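Local coordinates for protein ionotropic glutamate receptor bacterial homologue (PDB 2PYY) that binds L-glutamate in the ligand-binding core of a bacterial ionotropic glutamate receptor and thereby probably controls opening of the receptor channel, at residues B[91-96]-B[142-147]; B[114-119]-B[133-138]. All coordinates share one frame; numbering follows the deposited sequence.

Contact 1: B[91-96]-B[142-147]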
loop_
_atom_site.group_PDB
_atom_site.type_symbol
_atom_site.label_atom_id
_atom_site.label_comp_id
_atom_site.label_asym_id
_atom_site.label_seq_id
_atom_site.Cartn_x
_atom_site.Cartn_y
_atom_site.Cartn_z
ATOM N N GLN B 91 8.141 6.807 7.556
ATOM C CA GLN B 91 9.360 7.525 7.878
ATOM C C GLN B 91 10.123 6.760 8.950
ATOM O O GLN B 91 9.552 5.928 9.654
ATOM C CB GLN B 91 9.027 8.937 8.359
ATOM C CG GLN B 91 10.218 9.881 8.383
ATOM C CD GLN B 91 9.809 11.319 8.142
ATOM O OE1 GLN B 91 8.870 11.816 8.764
ATOM N NE2 GLN B 91 10.513 12.001 7.234
ATOM N N ILE B 92 11.413 7.051 9.067
ATOM C CA ILE B 92 12.265 6.381 10.035
ATOM C C ILE B 92 12.428 7.186 11.326
ATOM O O ILE B 92 12.468 8.418 11.301
ATOM C CB ILE B 92 13.677 6.115 9.437
ATOM C CG1 ILE B 92 13.556 5.387 8.094
ATOM C CG2 ILE B 92 14.496 5.282 10.399
ATOM C CD1 ILE B 92 14.882 5.188 7.368
ATOM N N MET B 93 12.506 6.473 12.450
ATOM C CA MET B 93 12.695 7.075 13.767
ATOM C C MET B 93 13.669 6.212 14.570
ATOM O O MET B 93 13.494 4.996 14.665
ATOM C CB MET B 93 11.364 7.174 14.523
ATOM C CG MET B 93 11.504 7.722 15.937
ATOM S SD MET B 93 9.931 7.980 16.807
ATOM C CE MET B 93 9.562 6.261 17.375
ATOM N N VAL B 94 14.701 6.838 15.133
ATOM C CA VAL B 94 15.696 6.115 15.926
ATOM C C VAL B 94 15.909 6.819 17.259
ATOM O O VAL B 94 15.409 7.922 17.464
ATOM C CB VAL B 94 17.057 6.027 15.188
ATOM C CG1 VAL B 94 16.904 5.258 13.875
ATOM C CG2 VAL B 94 17.594 7.418 14.919
ATOM N N ARG B 95 16.635 6.173 18.168
ATOM C CA ARG B 95 16.921 6.762 19.474
ATOM C C ARG B 95 17.917 7.901 19.314
ATOM O O ARG B 95 18.815 7.830 18.478
ATOM C CB ARG B 95 17.510 5.711 20.416
ATOM C CG ARG B 95 16.475 4.870 21.129
ATOM C CD ARG B 95 17.113 3.812 22.020
ATOM N NE ARG B 95 17.528 2.640 21.257
ATOM C CZ ARG B 95 18.683 2.530 20.609
ATOM N NH1 ARG B 95 19.561 3.525 20.631
ATOM N NH2 ARG B 95 18.949 1.428 19.922
ATOM N N ASN B 96 17.756 8.952 20.110
ATOM C CA ASN B 96 18.667 10.090 20.040
ATOM C C ASN B 96 19.847 9.893 20.985
ATOM O O ASN B 96 20.940 9.507 20.564
ATOM C CB ASN B 96 17.931 11.387 20.393
ATOM C CG ASN B 96 17.236 11.319 21.736
ATOM O OD1 ASN B 96 16.663 12.306 22.204
ATOM N ND2 ASN B 96 17.278 10.152 22.367
ATOM N N GLU B 142 4.078 -0.541 22.032
ATOM C CA GLU B 142 5.142 -1.518 22.220
ATOM C C GLU B 142 6.275 -1.338 21.223
ATOM O O GLU B 142 7.403 -1.765 21.473
ATOM C CB GLU B 142 4.582 -2.939 22.135
ATOM C CG GLU B 142 3.454 -3.187 23.126
ATOM C CD GLU B 142 2.859 -4.583 23.003
ATOM O OE1 GLU B 142 2.592 -5.003 21.863
ATOM O OE2 GLU B 142 2.651 -5.247 24.041
ATOM N N ALA B 143 5.989 -0.702 20.095
ATOM C CA ALA B 143 7.023 -0.469 19.100
ATOM C C ALA B 143 7.971 0.590 19.652
ATOM O O ALA B 143 9.190 0.456 19.548
ATOM C CB ALA B 143 6.403 -0.002 17.784
ATOM N N TYR B 144 7.414 1.645 20.237
ATOM C CA TYR B 144 8.231 2.713 20.822
ATOM C C TYR B 144 9.094 2.152 21.946
ATOM O O TYR B 144 10.255 2.539 22.098
ATOM C CB TYR B 144 7.329 3.823 21.366
ATOM C CG TYR B 144 6.433 4.438 20.315
ATOM C CD1 TYR B 144 5.248 5.072 20.668
ATOM C CD2 TYR B 144 6.763 4.363 18.966
ATOM C CE1 TYR B 144 4.405 5.615 19.699
ATOM C CE2 TYR B 144 5.933 4.902 17.993
ATOM C CZ TYR B 144 4.758 5.520 18.362
ATOM O OH TYR B 144 3.919 6.019 17.389
ATOM N N LYS B 145 8.516 1.248 22.736
ATOM C CA LYS B 145 9.243 0.622 23.839
ATOM C C LYS B 145 10.429 -0.166 23.299
ATOM O O LYS B 145 11.553 -0.013 23.763
ATOM C CB LYS B 145 8.334 -0.334 24.614
ATOM C CG LYS B 145 7.770 0.223 25.903
ATOM C CD LYS B 145 6.413 0.876 25.698
ATOM C CE LYS B 145 5.729 1.106 27.037
ATOM N NZ LYS B 145 4.331 1.582 26.889
ATOM N N ALA B 146 10.156 -1.020 22.320
ATOM C CA ALA B 146 11.184 -1.847 21.707
ATOM C C ALA B 146 12.382 -1.003 21.294
ATOM O O ALA B 146 13.519 -1.471 21.332
ATOM C CB ALA B 146 10.614 -2.580 20.500
ATOM N N LEU B 147 12.124 0.239 20.891
ATOM C CA LEU B 147 13.198 1.138 20.480
ATOM C C LEU B 147 13.998 1.567 21.705
ATOM O O LEU B 147 15.226 1.531 21.700
ATOM C CB LEU B 147 12.637 2.378 19.772
ATOM C CG LEU B 147 13.661 3.408 19.271
ATOM C CD1 LEU B 147 14.563 2.780 18.215
ATOM C CD2 LEU B 147 12.931 4.613 18.686
#
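The Arg95 guanidinium meets the carbonyl oxygen of Leu147 at its edge, with the oxygen almost in the guanidinium plane. The Tyr144 ring receives the CE methyl of Met93 obliquely, 3.7 Å from CD2. Tyr165 stacks on the same ring.

Arg95 NE donates to Leu147 O at 2.6 Å. The bond is short and bent, with 137° at the hydrogen, and the donor is tilted from the carbonyl plane. Before the bond is reached, Arg95 and Leu147 run alongside each other in opposing senses, and their CG atoms lie 3.7 Å apart. A bend at chi3 (-81°) turns the guanidinium beyond this apolar stretch.

Met93 CE also lies 4.0 Å from Leu147 CD2. The methyl therefore touches two residues one helical turn apart. The Met93 chain comes in roughly perpendicular to Tyr144.

Helix 140-148 here packs on strand 86-94 through Met93 and Leu147, and Arg95 adds one polar bond. This joins the helix to the mixed sheet of one lobe of a periplasmic-binding-protein-like fold. Val155 of strand 154-158 touches both Met93 and Leu147. Leu162 and Tyr165 of helix 159-166 also cover Met93, while Val94 meets Val177 of strand 175-190.

Contact 2: B[114-119]-B[133-138]. With GLU (glutamic acid), chain E.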
loop_
_atom_site.group_PDB
_atom_site.type_symbol
_atom_site.label_atom_id
_atom_site.label_comp_id
_atom_site.label_asym_id
_atom_site.label_seq_id
_atom_site.Cartn_x
_atom_site.Cartn_y
_atom_site.Cartn_z
ATOM N N VAL B 114 17.207 -4.291 12.785
ATOM C CA VAL B 114 15.888 -4.723 13.249
ATOM C C VAL B 114 15.001 -3.494 13.452
ATOM O O VAL B 114 15.296 -2.638 14.288
ATOM C CB VAL B 114 15.972 -5.472 14.595
ATOM C CG1 VAL B 114 14.570 -5.762 15.111
ATOM C CG2 VAL B 114 16.752 -6.777 14.421
ATOM N N VAL B 115 13.915 -3.418 12.690
ATOM C CA VAL B 115 12.991 -2.289 12.769
ATOM C C VAL B 115 11.626 -2.681 13.336
ATOM O O VAL B 115 10.992 -3.602 12.840
ATOM C CB VAL B 115 12.791 -1.673 11.381
ATOM C CG1 VAL B 115 11.821 -0.507 11.464
ATOM C CG2 VAL B 115 14.134 -1.226 10.826
ATOM N N ALA B 116 11.182 -1.973 14.371
ATOM C CA ALA B 116 9.895 -2.250 14.998
ATOM C C ALA B 116 8.767 -1.429 14.389
ATOM O O ALA B 116 8.964 -0.288 13.967
ATOM C CB ALA B 116 9.974 -1.978 16.484
ATOM N N THR B 117 7.583 -2.030 14.337
ATOM C CA THR B 117 6.399 -1.372 13.809
ATOM C C THR B 117 5.190 -2.225 14.197
ATOM O O THR B 117 5.341 -3.298 14.796
ATOM C CB THR B 117 6.482 -1.203 12.263
ATOM O OG1 THR B 117 5.475 -0.280 11.830
ATOM C CG2 THR B 117 6.280 -2.536 11.556
ATOM N N THR B 118 3.995 -1.753 13.866
ATOM C CA THR B 118 2.788 -2.499 14.203
ATOM C C THR B 118 2.551 -3.669 13.255
ATOM O O THR B 118 2.850 -3.594 12.066
ATOM C CB THR B 118 1.524 -1.594 14.203
ATOM O OG1 THR B 118 1.346 -1.011 12.912
ATOM C CG2 THR B 118 1.658 -0.485 15.237
ATOM N N ALA B 119 2.021 -4.760 13.801
ATOM C CA ALA B 119 1.723 -5.940 13.010
ATOM C C ALA B 119 0.571 -5.577 12.067
ATOM O O ALA B 119 -0.367 -4.886 12.471
ATOM C CB ALA B 119 1.312 -7.109 13.936
ATOM N N SER B 133 14.698 -7.036 8.691
ATOM C CA SER B 133 14.201 -7.736 9.863
ATOM C C SER B 133 13.259 -6.796 10.600
ATOM O O SER B 133 13.627 -5.678 10.978
ATOM C CB SER B 133 15.355 -8.156 10.776
ATOM O OG SER B 133 16.104 -9.210 10.184
ATOM N N VAL B 134 12.032 -7.258 10.795
ATOM C CA VAL B 134 11.013 -6.448 11.443
ATOM C C VAL B 134 10.364 -7.084 12.663
ATOM O O VAL B 134 9.954 -8.246 12.650
ATOM C CB VAL B 134 9.904 -6.086 10.430
ATOM C CG1 VAL B 134 9.374 -7.358 9.775
ATOM C CG2 VAL B 134 8.770 -5.332 11.132
ATOM N N LEU B 135 10.268 -6.278 13.712
ATOM C CA LEU B 135 9.658 -6.674 14.967
ATOM C C LEU B 135 8.227 -6.153 14.937
ATOM O O LEU B 135 7.967 -5.001 15.275
ATOM C CB LEU B 135 10.414 -6.045 16.132
ATOM C CG LEU B 135 9.832 -6.349 17.496
ATOM C CD1 LEU B 135 10.022 -7.823 17.815
ATOM C CD2 LEU B 135 10.508 -5.487 18.554
ATOM N N GLU B 136 7.309 -7.009 14.502
ATOM C CA GLU B 136 5.905 -6.654 14.412
ATOM C C GLU B 136 5.232 -6.842 15.770
ATOM O O GLU B 136 5.029 -7.974 16.237
ATOM C CB GLU B 136 5.211 -7.508 13.343
ATOM C CG GLU B 136 5.705 -7.233 11.925
ATOM C CD GLU B 136 4.895 -7.954 10.852
ATOM O OE1 GLU B 136 3.650 -7.906 10.904
ATOM O OE2 GLU B 136 5.503 -8.556 9.944
ATOM N N VAL B 137 4.894 -5.724 16.405
ATOM C CA VAL B 137 4.249 -5.753 17.715
ATOM C C VAL B 137 2.744 -5.563 17.592
ATOM O O VAL B 137 2.270 -4.923 16.666
ATOM C CB VAL B 137 4.829 -4.670 18.639
ATOM C CG1 VAL B 137 6.289 -4.994 18.948
ATOM C CG2 VAL B 137 4.716 -3.303 17.993
ATOM N N PRO B 138 1.973 -6.115 18.534
ATOM C CA PRO B 138 0.516 -6.004 18.511
ATOM C C PRO B 138 -0.022 -4.667 18.988
ATOM O O PRO B 138 -1.196 -4.364 18.807
ATOM C CB PRO B 138 0.082 -7.152 19.415
ATOM C CG PRO B 138 1.137 -7.097 20.496
ATOM C CD PRO B 138 2.420 -6.934 19.675
HETATM N N GLU E . -1.397 3.687 7.869
HETATM C CA GLU E . -1.103 2.332 8.421
HETATM C C GLU E . -1.849 1.273 7.615
HETATM O O GLU E . -2.893 1.620 7.024
HETATM C CB GLU E . -1.540 2.252 9.885
HETATM C CG GLU E . -1.169 0.943 10.574
HETATM C CD GLU E . -1.748 0.827 11.979
HETATM O OE1 GLU E . -1.341 -0.094 12.716
HETATM O OE2 GLU E . -2.614 1.654 12.338
HETATM O OXT GLU E . -1.391 0.112 7.587
#
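In Val134, CG2 stands anti to the backbone N. In Thr117 it is OG1 that takes the anti place (chi1 -166°), which leaves CG2 between the backbone N and the carbonyl carbon. The two CG2 methyls meet at 3.8 Å.

The two segments are the parallel strands of a beta-alpha-beta unit, with helix 122-129 as the crossover. Their hydrogen bonds pass back and forth. Val115 N donates to Ser133 O at 2.8 Å. Leu135 N returns to Val115 O, and Thr117 N then donates to Leu135 O. Val137 N donates to Thr117 O at 2.9 Å. Ala119 N continues the ladder to Val137 O, just past the end of its strand.

Val115, Val134, Thr117 and Glu136 point to one face, where helix 122-129 lies. Ala116 and Leu135 point to the other, and their CB atoms are 4.1 Å apart. On that face Leu135 touches Ala146 of helix 140-148.

Thr117 OG1 is held by Val156 O, and Glu136 OE2 forms a salt bridge with Arg128. Strand 133-137 is an edge strand of the sheet within the chain, but Val134, Leu135 and Glu136 pair antiparallel with a strand of the second subunit. The sheet thus runs on across the subunit interface.

At the C-terminal end of strand 114-118, Thr118 contributes to the glutamate pocket. Its chi1 of 60° turns the hydroxyl to the ligand, and Thr118 OG1 donates to OE1 of the glutamate at 2.8 Å.

From the N terminus, the chain passes the strands of the first sheet before it reaches strand 86-94, which supplies the first half of contact 1. Strand 114-118 follows, then helix 122-129 and strand 133-137. Contact 2 closes this inner loop. The chain goes on into helix 140-148, where contact 1 closes the wider loop, so contact 2 is nested inside contact 1. Both reach the same mixed sheet. In it, strand 154-158 separates strand 86-94 from strand 114-118. The centres of the contacts are about 10 Å apart, and they touch directly: Ala143 N packs on Val137 CG2 at 3.6 Å. Helix 140-148 thus ties edge strand 133-137 to the more central strand 86-94.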